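Local coordinates for protein acetylxylan esterase / glucomannan deacetylase (Cellvibrio japonicus, PDB 2WAA) that removes acetyl groups from plant cell wall polysaccharides, deacetylating xylan and glucomannan with equal efficiency, at residues I275-K280 / S305-G310; I229-G234 / N250-F255; W219-Y224 / L260-Q265. All coordinates share one frame; numbering follows the deposited sequence.

Contact 1 (I275-K280 / S305-G310)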
# COMPACT_ATOMS: atom_id res chain seq x y z
N ILE A 275 -6.22 16.06 0.71
CA ILE A 275 -7.56 16.37 1.25
C ILE A 275 -7.62 17.74 1.94
O ILE A 275 -8.59 18.49 1.72
CB ILE A 275 -8.07 15.25 2.21
CG1 ILE A 275 -8.39 14.00 1.37
CG2 ILE A 275 -9.29 15.73 2.94
CD1 ILE A 275 -8.74 12.79 2.22
N LEU A 276 -6.60 18.08 2.74
CA LEU A 276 -6.62 19.33 3.49
C LEU A 276 -6.61 20.51 2.56
O LEU A 276 -6.01 20.48 1.47
CB LEU A 276 -5.40 19.46 4.42
CG LEU A 276 -5.38 18.43 5.55
CD1 LEU A 276 -4.14 18.72 6.39
CD2 LEU A 276 -6.66 18.47 6.36
N ASN A 277 -7.28 21.55 2.99
CA ASN A 277 -7.41 22.71 2.15
C ASN A 277 -7.31 23.91 3.03
O ASN A 277 -7.36 23.78 4.27
CB ASN A 277 -8.79 22.69 1.55
CG ASN A 277 -8.91 23.50 0.36
OD1 ASN A 277 -7.89 24.01 -0.19
ND2 ASN A 277 -10.15 23.65 -0.09
N GLY A 278 -7.17 25.08 2.40
CA GLY A 278 -7.24 26.33 3.17
C GLY A 278 -6.32 26.44 4.37
O GLY A 278 -5.14 26.18 4.26
N ASP A 279 -6.85 26.87 5.51
CA ASP A 279 -6.02 27.14 6.68
C ASP A 279 -5.39 25.86 7.17
O ASP A 279 -4.26 25.88 7.64
CB ASP A 279 -6.81 27.74 7.88
CG ASP A 279 -7.36 29.16 7.59
OD1 ASP A 279 -6.87 29.84 6.65
OD2 ASP A 279 -8.28 29.58 8.34
N LYS A 280 -6.14 24.77 7.12
CA LYS A 280 -5.58 23.52 7.64
C LYS A 280 -4.40 23.04 6.79
O LYS A 280 -3.36 22.61 7.32
CB LYS A 280 -6.66 22.48 7.68
CG LYS A 280 -7.58 22.78 8.86
CD LYS A 280 -8.74 21.75 8.83
CE LYS A 280 -9.55 21.87 10.15
NZ LYS A 280 -10.73 20.93 10.11
N SER A 305 1.72 19.98 -3.19
CA SER A 305 0.67 19.33 -3.95
C SER A 305 -0.58 20.15 -3.97
O SER A 305 -0.70 21.11 -3.19
CB SER A 305 0.35 18.04 -3.29
OG SER A 305 0.05 18.34 -1.97
N SER A 306 -1.48 19.77 -4.86
CA SER A 306 -2.74 20.45 -5.01
C SER A 306 -3.72 19.80 -4.07
O SER A 306 -3.63 18.62 -3.80
CB SER A 306 -3.28 20.27 -6.44
OG SER A 306 -2.50 21.04 -7.34
N HIS A 307 -4.72 20.56 -3.68
CA HIS A 307 -5.90 19.95 -3.07
C HIS A 307 -6.77 19.31 -4.13
O HIS A 307 -6.98 19.90 -5.20
CB HIS A 307 -6.69 21.07 -2.35
CG HIS A 307 -8.10 20.69 -2.00
ND1 HIS A 307 -8.40 19.81 -0.99
CD2 HIS A 307 -9.29 21.15 -2.46
CE1 HIS A 307 -9.72 19.71 -0.86
NE2 HIS A 307 -10.28 20.51 -1.74
N HIS A 308 -7.28 18.10 -3.87
CA HIS A 308 -8.29 17.50 -4.73
C HIS A 308 -9.54 17.27 -3.93
O HIS A 308 -9.48 16.73 -2.84
CB HIS A 308 -7.77 16.19 -5.32
CG HIS A 308 -6.57 16.40 -6.19
ND1 HIS A 308 -6.68 16.80 -7.50
CD2 HIS A 308 -5.25 16.35 -5.91
CE1 HIS A 308 -5.47 16.96 -8.01
NE2 HIS A 308 -4.58 16.70 -7.06
N PRO A 309 -10.69 17.72 -4.46
CA PRO A 309 -11.87 17.79 -3.61
C PRO A 309 -12.73 16.54 -3.58
O PRO A 309 -13.75 16.56 -2.92
CB PRO A 309 -12.65 18.97 -4.22
CG PRO A 309 -12.39 18.78 -5.68
CD PRO A 309 -10.87 18.50 -5.69
N GLY A 310 -12.38 15.46 -4.28
CA GLY A 310 -13.30 14.34 -4.37
C GLY A 310 -14.47 14.68 -5.28
O GLY A 310 -14.29 15.36 -6.29
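The side-chain amide of Asn-277 lies flat over the imidazole of His-307, the two planes only 10° apart, in an amide-on-ring stack. Asn-277 CG sits above the middle of the ring, and ND2 lies over the outer rim of the same face, 3.5 Å from His-307 NE2. The CB methylene takes part as well: a CH-pi contact places Asn-277 CB 3.9 Å from the ring centroid and close to the ring normal. The CG of His-307 is anti to the backbone N (chi1 164°), which lays one ring face against Asn-277. On the opposite face the backbone N of Pro-309 lies 3.9 Å above the plane, toward the rim.

At the ring edge, the carbonyl oxygen Ile-275 O approaches His-307 ND1 to 3.0 Å, and the same nitrogen has a weak hydrogen bond to the carbonyl of Ala-274. These loops belong to the SGNH (GDSL-type) hydrolase fold: residues 275-277 lie between strand 267-270 and helix 278-295, while 305-310 follow the edge strand 300-302 of the parallel sheet and lead toward the inferred charge-relay residues Asp-314 and His-316.

Further out, the CB of Ile-275 points away from 305-310, and its side chain packs on Val-142 and Pro-317, about 4 Å from the side chain of His-316 and from an acetate ion, probably from the crystallisation liquor. A backbone bond between His-308 and Ala-274 joins the two loops, and the His-308 side chain rests on helix 319-337 at Gln-321, Ala-324 and Met-325.

Contact 2 (I229-G234 / N250-F255)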
# COMPACT_ATOMS: atom_id res chain seq x y z
N ILE A 229 11.23 7.30 0.84
CA ILE A 229 10.09 7.19 1.73
C ILE A 229 9.26 8.47 1.57
O ILE A 229 9.76 9.58 1.74
CB ILE A 229 10.51 7.04 3.20
CG1 ILE A 229 11.45 5.84 3.34
CG2 ILE A 229 9.24 6.98 4.11
CD1 ILE A 229 11.97 5.64 4.70
N ILE A 230 7.99 8.31 1.27
CA ILE A 230 7.10 9.49 1.20
C ILE A 230 6.23 9.44 2.41
O ILE A 230 5.57 8.43 2.62
CB ILE A 230 6.22 9.38 -0.06
CG1 ILE A 230 7.15 9.37 -1.29
CG2 ILE A 230 5.21 10.60 -0.14
CD1 ILE A 230 6.48 8.92 -2.54
N SER A 231 6.16 10.53 3.17
CA SER A 231 5.20 10.55 4.27
C SER A 231 4.11 11.57 3.94
O SER A 231 4.40 12.75 3.83
CB SER A 231 5.91 10.98 5.56
OG SER A 231 4.95 10.95 6.61
N ALA A 232 2.88 11.08 3.77
CA ALA A 232 1.71 11.88 3.37
C ALA A 232 0.65 11.84 4.49
O ALA A 232 -0.57 11.92 4.21
CB ALA A 232 1.14 11.28 2.06
N ILE A 233 1.09 11.80 5.75
CA ILE A 233 0.15 11.69 6.88
C ILE A 233 -0.31 13.10 7.23
O ILE A 233 0.35 14.09 6.87
CB ILE A 233 0.84 11.01 8.09
CG1 ILE A 233 -0.16 10.59 9.15
CG2 ILE A 233 1.93 11.95 8.69
CD1 ILE A 233 -0.98 9.29 8.71
N GLY A 234 -1.45 13.21 7.93
CA GLY A 234 -1.88 14.51 8.41
C GLY A 234 -3.36 14.84 8.33
O GLY A 234 -3.87 15.49 9.24
N ASN A 250 7.15 18.36 17.21
CA ASN A 250 8.06 17.51 17.95
C ASN A 250 7.81 16.03 17.67
O ASN A 250 8.76 15.25 17.58
CB ASN A 250 8.00 17.81 19.45
CG ASN A 250 8.64 19.14 19.79
OD1 ASN A 250 9.51 19.65 19.04
ND2 ASN A 250 8.24 19.69 20.92
N THR A 251 6.55 15.62 17.51
CA THR A 251 6.37 14.23 17.19
C THR A 251 6.70 13.88 15.75
O THR A 251 7.24 12.81 15.52
CB THR A 251 5.13 13.52 17.86
OG1 THR A 251 4.42 12.65 16.95
CG2 THR A 251 4.23 14.50 18.53
N TYR A 252 6.49 14.82 14.82
CA TYR A 252 6.86 14.53 13.45
C TYR A 252 8.38 14.41 13.38
O TYR A 252 8.92 13.51 12.72
CB TYR A 252 6.37 15.61 12.49
CG TYR A 252 5.98 15.09 11.11
CD1 TYR A 252 6.44 13.85 10.65
CD2 TYR A 252 5.13 15.83 10.31
CE1 TYR A 252 6.08 13.37 9.35
CE2 TYR A 252 4.79 15.38 9.00
CZ TYR A 252 5.25 14.15 8.55
OH TYR A 252 4.84 13.72 7.31
N THR A 253 9.09 15.32 14.06
CA THR A 253 10.54 15.29 14.06
C THR A 253 11.01 13.95 14.64
O THR A 253 11.90 13.30 14.07
CB THR A 253 11.09 16.45 14.91
OG1 THR A 253 10.75 17.67 14.24
CG2 THR A 253 12.61 16.37 15.08
N ARG A 254 10.42 13.54 15.76
CA ARG A 254 10.85 12.29 16.35
C ARG A 254 10.59 11.10 15.43
O ARG A 254 11.44 10.22 15.30
CB ARG A 254 10.26 12.09 17.74
CG ARG A 254 10.87 10.88 18.42
CD ARG A 254 10.67 10.85 19.92
NE ARG A 254 11.10 9.56 20.46
CZ ARG A 254 11.97 9.42 21.46
NH1 ARG A 254 12.49 10.49 22.04
NH2 ARG A 254 12.30 8.21 21.88
N PHE A 255 9.44 11.08 14.76
CA PHE A 255 9.16 9.98 13.80
C PHE A 255 10.14 9.95 12.61
O PHE A 255 10.62 8.87 12.22
CB PHE A 255 7.68 10.05 13.35
CG PHE A 255 7.30 8.96 12.36
CD1 PHE A 255 7.44 7.62 12.70
CD2 PHE A 255 6.84 9.29 11.08
CE1 PHE A 255 7.12 6.60 11.78
CE2 PHE A 255 6.51 8.28 10.16
CZ PHE A 255 6.66 6.93 10.51
O HOH W 1 2.86 14.81 6.19
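Two side-chain torsions bring the hydroxyls of Ser-231 and Tyr-252 together. Ser-231 has its CB pointing toward the helix and OG anti to the backbone N (chi1 -178°), whereas Tyr-252 adopts a chi1 of -146°, well away from a staggered value, which sends its ring end-on to the strand. The setting is the alpha/beta sandwich of the SGNH hydrolases: strand 228-231 is the middle strand of the five-stranded parallel sheet, and helix 245-262 packs on one of its faces.

Ser-231 OG and Tyr-252 OH are 2.9 Å apart and share a hydrogen bond in which either may be the donor. The serine oxygen arrives at the edge of the phenol, near the ring plane. Both hydroxyls are on buried residues, and each supplies the other with a polar partner. Beside them, Ile-233 CG2 packs against Tyr-252 CZ at 4.0 Å, while the two side chains run past each other in opposite directions; Ile-233 also touches Leu-202.

Tyr-252 also meets Leu-189 and Thr-291, the latter on the neighbouring helix 278-295. Just beyond Ile-233 the chain enters helix 235-238, which bears Asn-236, inferred to stabilise the transition state. A water in the plane of the tyrosine ring, beside Tyr-252 OH, donates to Ile-233 O at 2.7 Å.

Contact 3 (W219-Y224 / L260-Q265)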
# COMPACT_ATOMS: atom_id res chain seq x y z
N TRP A 219 7.23 -5.85 12.05
CA TRP A 219 7.87 -5.85 10.74
C TRP A 219 9.37 -5.64 10.88
O TRP A 219 9.85 -4.59 11.41
CB TRP A 219 7.25 -4.74 9.84
CG TRP A 219 7.91 -4.64 8.51
CD1 TRP A 219 8.76 -3.65 8.09
CD2 TRP A 219 7.79 -5.56 7.43
NE1 TRP A 219 9.17 -3.90 6.80
CE2 TRP A 219 8.59 -5.07 6.37
CE3 TRP A 219 7.09 -6.76 7.25
CZ2 TRP A 219 8.72 -5.73 5.16
CZ3 TRP A 219 7.20 -7.43 6.05
CH2 TRP A 219 8.01 -6.90 5.01
N ASP A 220 10.14 -6.60 10.37
CA ASP A 220 11.59 -6.44 10.34
C ASP A 220 12.00 -5.59 9.13
O ASP A 220 11.80 -5.98 7.98
CB ASP A 220 12.20 -7.83 10.24
CG ASP A 220 13.72 -7.81 10.17
OD1 ASP A 220 14.33 -6.71 10.25
OD2 ASP A 220 14.28 -8.92 10.03
N HIS A 221 12.59 -4.41 9.38
CA HIS A 221 12.89 -3.46 8.28
C HIS A 221 13.95 -3.94 7.32
O HIS A 221 14.07 -3.43 6.21
CB HIS A 221 13.26 -2.11 8.88
CG HIS A 221 12.12 -1.47 9.56
ND1 HIS A 221 11.03 -1.01 8.87
CD2 HIS A 221 11.87 -1.24 10.87
CE1 HIS A 221 10.15 -0.51 9.72
NE2 HIS A 221 10.64 -0.65 10.94
N HIS A 222 14.72 -4.93 7.73
CA HIS A 222 15.73 -5.49 6.86
C HIS A 222 15.04 -6.13 5.67
O HIS A 222 15.64 -6.38 4.63
CB HIS A 222 16.54 -6.54 7.64
CG HIS A 222 17.68 -7.13 6.85
ND1 HIS A 222 17.54 -8.23 6.03
CD2 HIS A 222 18.98 -6.75 6.76
CE1 HIS A 222 18.70 -8.50 5.45
NE2 HIS A 222 19.59 -7.63 5.88
N ARG A 223 13.75 -6.42 5.81
CA ARG A 223 13.02 -7.09 4.73
C ARG A 223 12.61 -6.13 3.61
O ARG A 223 12.17 -6.58 2.55
CB ARG A 223 11.73 -7.77 5.27
CG ARG A 223 11.97 -8.89 6.34
CD ARG A 223 10.61 -9.39 6.95
NE ARG A 223 9.82 -10.12 5.94
CZ ARG A 223 8.56 -10.49 6.10
NH1 ARG A 223 7.93 -10.26 7.26
NH2 ARG A 223 7.95 -11.16 5.13
N TYR A 224 12.66 -4.82 3.86
CA TYR A 224 12.42 -3.85 2.77
C TYR A 224 13.12 -2.54 3.10
O TYR A 224 12.71 -1.83 4.01
CB TYR A 224 10.91 -3.60 2.62
CG TYR A 224 10.52 -2.80 1.39
CD1 TYR A 224 10.52 -3.38 0.12
CD2 TYR A 224 10.17 -1.46 1.49
CE1 TYR A 224 10.17 -2.66 -1.03
CE2 TYR A 224 9.80 -0.71 0.33
CZ TYR A 224 9.81 -1.33 -0.91
OH TYR A 224 9.42 -0.65 -2.04
N LEU A 260 14.91 7.86 9.59
CA LEU A 260 16.26 8.13 9.09
C LEU A 260 17.23 7.07 9.63
O LEU A 260 18.16 6.63 8.94
CB LEU A 260 16.72 9.52 9.57
CG LEU A 260 16.12 10.76 8.83
CD1 LEU A 260 16.37 12.07 9.64
CD2 LEU A 260 16.65 10.88 7.45
N ASP A 261 17.03 6.71 10.88
CA ASP A 261 17.88 5.74 11.58
C ASP A 261 17.58 4.32 11.07
O ASP A 261 18.50 3.56 10.80
CB ASP A 261 17.63 5.85 13.09
CG ASP A 261 18.28 4.75 13.86
OD1 ASP A 261 19.42 4.36 13.46
OD2 ASP A 261 17.69 4.26 14.86
N ASN A 262 16.31 3.97 10.91
CA ASN A 262 15.97 2.62 10.39
C ASN A 262 16.35 2.34 8.95
O ASN A 262 16.52 1.17 8.57
CB ASN A 262 14.45 2.37 10.52
CG ASN A 262 14.01 2.19 11.96
OD1 ASN A 262 14.86 2.16 12.87
ND2 ASN A 262 12.70 2.09 12.18
N HIS A 263 16.45 3.39 8.14
CA HIS A 263 16.64 3.27 6.67
C HIS A 263 17.74 4.23 6.28
O HIS A 263 17.47 5.35 5.75
CB HIS A 263 15.34 3.70 5.98
CG HIS A 263 14.13 2.98 6.51
ND1 HIS A 263 13.94 1.63 6.34
CD2 HIS A 263 13.07 3.43 7.22
CE1 HIS A 263 12.79 1.27 6.90
NE2 HIS A 263 12.25 2.35 7.45
N PRO A 264 19.00 3.86 6.60
CA PRO A 264 20.09 4.82 6.55
C PRO A 264 20.36 5.30 5.14
O PRO A 264 20.95 6.36 4.96
CB PRO A 264 21.31 4.03 7.09
CG PRO A 264 20.91 2.57 6.97
CD PRO A 264 19.42 2.56 7.19
N GLN A 265 19.93 4.51 4.16
CA GLN A 265 20.12 4.82 2.74
C GLN A 265 18.95 5.62 2.14
O GLN A 265 19.03 6.04 0.96
CB GLN A 265 20.20 3.51 1.93
CG GLN A 265 18.77 2.79 1.74
CD GLN A 265 18.16 2.34 3.10
OE1 GLN A 265 18.90 2.13 4.06
NE2 GLN A 265 16.82 2.20 3.17
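Two histidines meet here at nearly a right angle, an offset edge-to-face pair in which His-263 turns its edge toward the face of His-221. Their planes are 89° apart and their centroids 5.0 Å. The touching atom is His-263 CE1, which comes within 3.5 Å of His-221 ND1 and also nears CG and CB of the same residue. What brings CE1 there is the first torsion of His-263, whose CG is anti to the carbonyl carbon and beside the backbone N (chi1 -52°). Alongside, the amide of Asn-262 approaches the other end of the His-221 ring, with Asn-262 ND2 3.6 Å from His-221 NE2 and the amide plane inclined by 31° to the imidazole.

His-221 stands on a 3-10 turn, residues 221-223, whose start is marked by an Asx turn: Asp-220 OD1 accepts from the backbone N of His-222 at 3.1 Å, from well above the carboxylate plane. Its partners sit at the C-terminal end of helix 245-262, where His-263 is the first residue to leave helical geometry. The contact therefore joins the connection leading into the central strand 228-231 of the SGNH hydrolase sheet to the end of helix 245-262, further along the chain, away from the residues inferred to be catalytic.

Tyr-206 stacks on the His-221 ring while its hydroxyl is hydrogen-bonded to both Asn-262 ND2 and His-263 NE2. The remaining ring nitrogen, His-263 ND1, is bonded to Gln-225 OE1.

Overall arrangement
Along the chain, the first segment to appear is 219-224, in the loop before the central strand. Contact 3 joins it to 260-265 at the end of helix 245-262. Nested within that loop, contact 2 closes between the end of strand 228-231, with the residues just after it, and the middle of the same helix; the two touch where Ile-229 CD1 packs on His-263 CD2. Contact 1 follows in series, its loop opening after strand 267-270 and enclosing helix 278-295 and edge strand 300-302. Its centre lies about 18 Å from that of contact 2. Contacts 2 and 3 thus tie one helix to the strand and to the loop before it, whereas contact 1 joins loops beside the active site.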